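Local coordinates for beta-1,4-exocellulase (Thermobifida fusca, PDB 4B4H), which probably hydrolyses the beta-1,4-glycosidic bonds of cellulose as a secreted family 6 cellobiohydrolase, this chain being its catalytic domain, at residues A91-N95 against G370-M376; V164-Y169 against E207-S212. One frame throughout, in Å; residues are numbered along the deposited sequence.

The two contacts differ in place and in chemistry. Contact 1 lies at the surface and joins two long loops, those after strands 75-81 and 346-350; no direct hydrogen bond was found between its segments, and the polar link is a water. Contact 2 is partly buried and packs helix 162-175 against segment 207-212 through small apolar groups and the chain of Glu207, with one direct hydrogen bond and a bridging water of its own. They share no helix or strand. The centres of contact 1 and contact 2 are about 26 Å apart, and the nearest atoms of contacts 1 and 2 about 14 Å. Along the chain 164-169 and 207-212 both fall within the loop that 91-95 and 370-376 close.

Contact 1 of 2, residues A91-N95 against G370-M376; sequences ALASN and GKGFDRM
Asp374 reaches across to Ala91, Leu92 and Ala93. Its CB rests on the methyl of Ala93, 3.9 Å from Ala93 CB. CG stands anti to the backbone N (chi1 -169°), which brings the carboxylate close to Leu92 and Ala93. OD1 then has two partners: water 1, which donates to it and accepts from Leu92 N, and the backbone N of Met376, 3.1 Å from Asp374 OD1 on its anti lone pair. The latter bond closes an Asx turn at the start of the 3-10 segment. Asp374 OD2 lies 2.9 Å from Ala93 O; both are acceptors, and a charged carboxylate would probably find this approach unfavourable.

On one flank the contact is apolar: Leu92 CD1 meets Arg375 CB at 3.7 Å, while the guanidinium of Arg375 forms a salt bridge with Asp378. On the other, Asn95 lays its amide across the aliphatic part of Lys371 at about a right angle, Asn95 OD1 3.3 Å from Lys371 CB and CG against CG.

Predicted sites lie nearby. Ser94 OG is hydrogen-bonded to OD2 of Asp88, a predicted active-site residue close in sequence, and Met376 lies close to Trp326, a predicted substrate-binding residue. The contact thus joins two surface loops, one running from strand 75-81 to helix 103-121 and the other from strand 346-350 to helix 406-414.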
ATOM      1  N   ALA A  91       7.079  13.164  -3.852  1.00 11.56           N
ATOM      2  CA  ALA A  91       6.116  13.912  -3.045  1.00 11.43           C
ATOM      3  C   ALA A  91       6.571  15.348  -2.812  1.00 11.83           C
ATOM      4  O   ALA A  91       7.772  15.642  -2.808  1.00 11.66           O
ATOM      5  CB  ALA A  91       5.852  13.216  -1.715  1.00 11.71           C
ATOM      6  N   LEU A  92       5.598  16.236  -2.641  1.00 12.27           N
ATOM      7  CA  LEU A  92       5.874  17.639  -2.320  1.00 12.87           C
ATOM      8  C   LEU A  92       6.595  17.781  -0.985  1.00 13.79           C
ATOM      9  O   LEU A  92       7.458  18.654  -0.808  1.00 14.18           O
ATOM     10  CB  LEU A  92       4.572  18.441  -2.286  1.00 12.36           C
ATOM     11  CG  LEU A  92       3.802  18.580  -3.603  1.00 12.05           C
ATOM     12  CD1 LEU A  92       2.452  19.264  -3.402  1.00 11.56           C
ATOM     13  CD2 LEU A  92       4.618  19.312  -4.660  1.00 11.66           C
ATOM     14  N   ALA A  93       6.229  16.913  -0.045  1.00 14.11           N
ATOM     15  CA  ALA A  93       6.837  16.845   1.273  1.00 15.04           C
ATOM     16  C   ALA A  93       6.900  15.385   1.698  1.00 15.17           C
ATOM     17  O   ALA A  93       5.989  14.606   1.414  1.00 17.02           O
ATOM     18  CB  ALA A  93       6.019  17.651   2.267  1.00 14.86           C
ATOM     19  N   SER A  94       7.980  15.002   2.363  1.00 15.54           N
ATOM     20  CA  SER A  94       8.061  13.648   2.895  1.00 14.50           C
ATOM     21  C   SER A  94       8.286  13.647   4.390  1.00 14.57           C
ATOM     22  O   SER A  94       9.078  14.438   4.912  1.00 14.82           O
ATOM     23  CB  SER A  94       9.132  12.806   2.190  1.00 14.69           C
ATOM     24  OG  SER A  94       9.194  11.504   2.758  1.00 13.16           O
ATOM     25  N   ASN A  95       7.577  12.749   5.065  1.00 13.99           N
ATOM     26  CA  ASN A  95       7.724  12.559   6.495  1.00 13.59           C
ATOM     27  C   ASN A  95       8.890  11.647   6.844  1.00 12.75           C
ATOM     28  O   ASN A  95       9.254  11.539   8.008  1.00 13.11           O
ATOM     29  CB  ASN A  95       6.430  12.009   7.093  1.00 14.21           C
ATOM     30  CG  ASN A  95       5.257  12.937   6.884  1.00 14.73           C
ATOM     31  OD1 ASN A  95       5.428  14.133   6.648  1.00 15.62           O
ATOM     32  ND2 ASN A  95       4.053  12.389   6.965  1.00 14.43           N
ATOM     33  N   GLY A 370       9.180  16.110  12.622  1.00 29.57           N
ATOM     34  CA  GLY A 370       9.667  16.272  11.260  1.00 27.08           C
ATOM     35  C   GLY A 370       8.703  15.792  10.194  1.00 25.32           C
ATOM     36  O   GLY A 370       9.019  14.881   9.435  1.00 26.03           O
ATOM     37  N   LYS A 371       7.524  16.406  10.132  1.00 23.34           N
ATOM     38  CA  LYS A 371       6.532  16.032   9.124  1.00 21.41           C
ATOM     39  C   LYS A 371       6.019  17.240   8.341  1.00 20.39           C
ATOM     40  O   LYS A 371       5.098  17.942   8.776  1.00 20.27           O
ATOM     41  CB  LYS A 371       5.386  15.230   9.756  1.00 20.93           C
ATOM     42  CG  LYS A 371       5.851  13.903  10.339  1.00 20.74           C
ATOM     43  CD  LYS A 371       4.681  13.029  10.731  1.00 20.44           C
ATOM     44  CE  LYS A 371       5.145  11.659  11.190  1.00 21.06           C
ATOM     45  NZ  LYS A 371       3.975  10.742  11.253  1.00 20.41           N
ATOM     46  N   GLY A 372       6.628  17.462   7.175  1.00 19.21           N
ATOM     47  CA  GLY A 372       6.336  18.617   6.329  1.00 18.27           C
ATOM     48  C   GLY A 372       4.965  18.575   5.685  1.00 17.65           C
ATOM     49  O   GLY A 372       4.439  17.505   5.373  1.00 17.23           O
ATOM     50  N   PHE A 373       4.387  19.754   5.490  1.00 16.71           N
ATOM     51  CA  PHE A 373       3.065  19.885   4.885  1.00 15.41           C
ATOM     52  C   PHE A 373       3.078  19.452   3.413  1.00 14.67           C
ATOM     53  O   PHE A 373       3.764  20.045   2.591  1.00 14.89           O
ATOM     54  CB  PHE A 373       2.585  21.335   5.044  1.00 15.32           C
ATOM     55  CG  PHE A 373       1.265  21.642   4.390  1.00 15.35           C
ATOM     56  CD1 PHE A 373       0.188  20.754   4.468  1.00 15.34           C
ATOM     57  CD2 PHE A 373       1.083  22.860   3.728  1.00 15.16           C
ATOM     58  CE1 PHE A 373      -1.025  21.062   3.874  1.00 15.48           C
ATOM     59  CE2 PHE A 373      -0.125  23.174   3.143  1.00 15.45           C
ATOM     60  CZ  PHE A 373      -1.182  22.276   3.215  1.00 15.43           C
ATOM     61  N   ASP A 374       2.321  18.403   3.094  1.00 13.50           N
ATOM     62  CA  ASP A 374       2.226  17.900   1.725  1.00 13.42           C
ATOM     63  C   ASP A 374       0.879  18.335   1.164  1.00 13.04           C
ATOM     64  O   ASP A 374      -0.162  17.923   1.672  1.00 13.26           O
ATOM     65  CB  ASP A 374       2.353  16.365   1.714  1.00 13.07           C
ATOM     66  CG  ASP A 374       2.522  15.779   0.306  1.00 13.11           C
ATOM     67  OD1 ASP A 374       1.798  16.183  -0.628  1.00 12.22           O
ATOM     68  OD2 ASP A 374       3.366  14.864   0.146  1.00 13.51           O
ATOM     69  N   ARG A 375       0.906  19.164   0.119  1.00 13.03           N
ATOM     70  CA  ARG A 375      -0.312  19.797  -0.386  1.00 12.26           C
ATOM     71  C   ARG A 375      -1.276  18.815  -1.058  1.00 11.47           C
ATOM     72  O   ARG A 375      -2.455  19.118  -1.201  1.00 10.93           O
ATOM     73  CB  ARG A 375       0.009  21.002  -1.283  1.00 13.44           C
ATOM     74  CG  ARG A 375       0.500  22.223  -0.513  1.00 14.24           C
ATOM     75  CD  ARG A 375       0.112  23.517  -1.205  1.00 14.60           C
ATOM     76  NE  ARG A 375      -1.344  23.666  -1.268  1.00 15.77           N
ATOM     77  CZ  ARG A 375      -1.977  24.725  -1.764  1.00 15.85           C
ATOM     78  NH1 ARG A 375      -1.293  25.766  -2.229  1.00 16.28           N
ATOM     79  NH2 ARG A 375      -3.302  24.753  -1.774  1.00 16.00           N
ATOM     80  N   MET A 376      -0.803  17.623  -1.412  1.00 10.57           N
ATOM     81  CA  MET A 376      -1.726  16.574  -1.871  1.00  9.99           C
ATOM     82  C   MET A 376      -2.767  16.164  -0.808  1.00  9.85           C
ATOM     83  O   MET A 376      -3.773  15.529  -1.135  1.00  9.81           O
ATOM     84  CB  MET A 376      -0.968  15.379  -2.458  1.00 10.05           C
ATOM     85  CG  MET A 376      -0.607  15.563  -3.938  1.00 10.20           C
ATOM     86  SD  MET A 376      -2.001  15.809  -5.086  1.00 10.71           S
ATOM     87  CE  MET A 376      -2.589  14.129  -5.278  1.00  9.79           C
TER
HETATM   88  O   HOH W   1       3.028  15.174  -3.012  1.00 13.05           O

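Contact 2 of 2, residues V164-Y169 against E207-S212; sequences VNGVGY and EAANAS
Val164 and Ser212 have the largest buried areas here, followed by Ala208, and they divide the interface into an apolar and a polar end. At the apolar end both methyls of Val164 lie against the carboxylate end of Glu207, whose extended chain crosses the valine at about a right angle. CG1, anti to the backbone N (chi1 171°), also reaches further: Val164 CG1 is 3.7 Å from Glu207 CG and 3.8 Å from Ala211 CB. Next to this, the methyl of Ala208 packs on Val167 CG1 at 3.8 Å.

Gly168 permits the close approach of the backbones. Its CA is 3.3 Å from Ala208 O and makes a CA-H...O contact with Ala211 O; a side chain on it would run into that second oxygen.

At the polar end Ser212 OG donates to Asn165 O over 2.6 Å, in the carbonyl plane and on a lone pair, with a C=O...donor angle of 116°. The same oxygen accepts the helical bond from Tyr169 N, so two donors grip it. Water 2 adds a second link, donating to Asn165 OD1 and accepting from Ser212 N. Replacing Ser212 by an alanine would probably cost Asn165 O its second donor and weaken the hold on the chain at Ser212.

Helix 162-175 precedes strand 180-185 and helix 198-209 follows it, between parallel strands 127-133 and 221-224, so the contact joins helices of successive beta-alpha units of the family 6 domain. Beyond the segments, Ser212 O accepts from Arg172 NE. The chemistry implies close backbones at Gly168, Ala208 and Ala211, Val164 packed on the Glu207 chain, and hydrogen bonds that probably help to hold residues 211-212 against helix 162-175.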
ATOM      1  N   VAL A 164      17.129   1.093  -4.803  1.00  6.93           N
ATOM      2  CA  VAL A 164      17.402  -0.273  -5.263  1.00  7.15           C
ATOM      3  C   VAL A 164      18.233  -1.023  -4.211  1.00  7.23           C
ATOM      4  O   VAL A 164      17.894  -2.140  -3.804  1.00  7.62           O
ATOM      5  CB  VAL A 164      18.081  -0.271  -6.663  1.00  7.07           C
ATOM      6  CG1 VAL A 164      18.559  -1.661  -7.053  1.00  7.40           C
ATOM      7  CG2 VAL A 164      17.144   0.287  -7.714  1.00  7.58           C
ATOM      8  N   ASN A 165      19.321  -0.406  -3.764  1.00  7.59           N
ATOM      9  CA  ASN A 165      20.213  -1.037  -2.795  1.00  7.71           C
ATOM     10  C   ASN A 165      19.628  -1.134  -1.386  1.00  7.23           C
ATOM     11  O   ASN A 165      19.896  -2.105  -0.684  1.00  7.12           O
ATOM     12  CB  ASN A 165      21.558  -0.310  -2.742  1.00  8.43           C
ATOM     13  CG  ASN A 165      22.401  -0.560  -3.976  1.00  9.09           C
ATOM     14  OD1 ASN A 165      22.258  -1.570  -4.655  1.00  9.79           O
ATOM     15  ND2 ASN A 165      23.307   0.370  -4.264  1.00  9.49           N
ATOM     16  N   GLY A 166      18.850  -0.124  -0.983  1.00  7.14           N
ATOM     17  CA  GLY A 166      18.147  -0.150   0.303  1.00  6.83           C
ATOM     18  C   GLY A 166      17.196  -1.331   0.344  1.00  6.80           C
ATOM     19  O   GLY A 166      17.282  -2.158   1.251  1.00  6.86           O
ATOM     20  N   VAL A 167      16.306  -1.393  -0.643  1.00  6.68           N
ATOM     21  CA  VAL A 167      15.347  -2.491  -0.774  1.00  6.49           C
ATOM     22  C   VAL A 167      16.038  -3.857  -0.803  1.00  6.63           C
ATOM     23  O   VAL A 167      15.601  -4.778  -0.101  1.00  6.54           O
ATOM     24  CB  VAL A 167      14.440  -2.301  -2.010  1.00  6.52           C
ATOM     25  CG1 VAL A 167      13.680  -3.579  -2.321  1.00  6.54           C
ATOM     26  CG2 VAL A 167      13.485  -1.139  -1.801  1.00  6.53           C
ATOM     27  N   GLY A 168      17.109  -3.987  -1.597  1.00  6.49           N
ATOM     28  CA  GLY A 168      17.883  -5.228  -1.644  1.00  6.39           C
ATOM     29  C   GLY A 168      18.329  -5.667  -0.276  1.00  6.29           C
ATOM     30  O   GLY A 168      18.156  -6.834   0.099  1.00  6.25           O
ATOM     31  N   TYR A 169      18.895  -4.715   0.465  1.00  6.11           N
ATOM     32  CA  TYR A 169      19.374  -4.944   1.805  1.00  6.02           C
ATOM     33  C   TYR A 169      18.303  -5.523   2.745  1.00  6.14           C
ATOM     34  O   TYR A 169      18.570  -6.508   3.462  1.00  6.21           O
ATOM     35  CB  TYR A 169      20.025  -3.655   2.358  1.00  6.03           C
ATOM     36  CG  TYR A 169      20.789  -3.901   3.637  1.00  6.06           C
ATOM     37  CD1 TYR A 169      21.998  -4.607   3.615  1.00  6.14           C
ATOM     38  CD2 TYR A 169      20.301  -3.467   4.870  1.00  6.08           C
ATOM     39  CE1 TYR A 169      22.694  -4.875   4.771  1.00  6.29           C
ATOM     40  CE2 TYR A 169      20.997  -3.722   6.046  1.00  6.13           C
ATOM     41  CZ  TYR A 169      22.202  -4.430   5.979  1.00  6.18           C
ATOM     42  OH  TYR A 169      22.952  -4.727   7.103  1.00  6.46           O
ATOM     43  N   GLU A 207      15.740  -5.940 -10.438  1.00 10.13           N
ATOM     44  CA  GLU A 207      16.994  -5.279 -10.077  1.00 10.33           C
ATOM     45  C   GLU A 207      17.153  -5.238  -8.551  1.00  9.90           C
ATOM     46  O   GLU A 207      18.189  -5.667  -8.037  1.00 10.05           O
ATOM     47  CB  GLU A 207      17.070  -3.871 -10.684  1.00 10.98           C
ATOM     48  CG  GLU A 207      18.379  -3.126 -10.431  1.00 11.95           C
ATOM     49  CD  GLU A 207      18.383  -1.709 -10.998  1.00 12.87           C
ATOM     50  OE1 GLU A 207      17.338  -1.250 -11.495  1.00 14.24           O
ATOM     51  OE2 GLU A 207      19.442  -1.045 -10.938  1.00 14.27           O
ATOM     52  N   ALA A 208      16.120  -4.757  -7.854  1.00  9.40           N
ATOM     53  CA  ALA A 208      16.145  -4.607  -6.378  1.00  8.95           C
ATOM     54  C   ALA A 208      16.339  -5.939  -5.668  1.00  8.76           C
ATOM     55  O   ALA A 208      17.128  -6.056  -4.733  1.00  8.51           O
ATOM     56  CB  ALA A 208      14.871  -3.934  -5.876  1.00  9.05           C
ATOM     57  N   ALA A 209      15.589  -6.936  -6.115  1.00  8.66           N
ATOM     58  CA  ALA A 209      15.658  -8.287  -5.559  1.00  8.74           C
ATOM     59  C   ALA A 209      17.024  -8.942  -5.704  1.00  8.81           C
ATOM     60  O   ALA A 209      17.349  -9.869  -4.970  1.00  8.28           O
ATOM     61  CB  ALA A 209      14.607  -9.147  -6.221  1.00  8.97           C
ATOM     62  N   ASN A 210      17.804  -8.496  -6.683  1.00  8.98           N
ATOM     63  CA  ASN A 210      19.157  -9.015  -6.863  1.00  9.02           C
ATOM     64  C   ASN A 210      20.254  -8.085  -6.356  1.00  9.09           C
ATOM     65  O   ASN A 210      21.437  -8.415  -6.468  1.00  9.58           O
ATOM     66  CB  ASN A 210      19.378  -9.355  -8.329  1.00  9.59           C
ATOM     67  CG  ASN A 210      18.611 -10.580  -8.739  1.00  9.63           C
ATOM     68  OD1 ASN A 210      19.087 -11.701  -8.558  1.00 10.08           O
ATOM     69  ND2 ASN A 210      17.401 -10.386  -9.257  1.00  9.92           N
ATOM     70  N   ALA A 211      19.854  -6.951  -5.773  1.00  8.85           N
ATOM     71  CA  ALA A 211      20.800  -5.955  -5.247  1.00  8.72           C
ATOM     72  C   ALA A 211      21.253  -6.276  -3.815  1.00  8.72           C
ATOM     73  O   ALA A 211      20.559  -6.979  -3.091  1.00  8.89           O
ATOM     74  CB  ALA A 211      20.164  -4.567  -5.286  1.00  8.72           C
ATOM     75  N   SER A 212      22.402  -5.731  -3.397  1.00  8.64           N
ATOM     76  CA  SER A 212      22.869  -5.820  -1.999  1.00  8.47           C
ATOM     77  C   SER A 212      22.983  -7.238  -1.443  1.00  8.34           C
ATOM     78  O   SER A 212      22.869  -7.442  -0.221  1.00  8.59           O
ATOM     79  CB  SER A 212      21.971  -4.993  -1.075  1.00  8.55           C
ATOM     80  OG  SER A 212      21.858  -3.662  -1.525  1.00  8.45           O
TER
HETATM   81  O   HOH W   2      23.493  -4.008  -4.973  1.00  9.62           O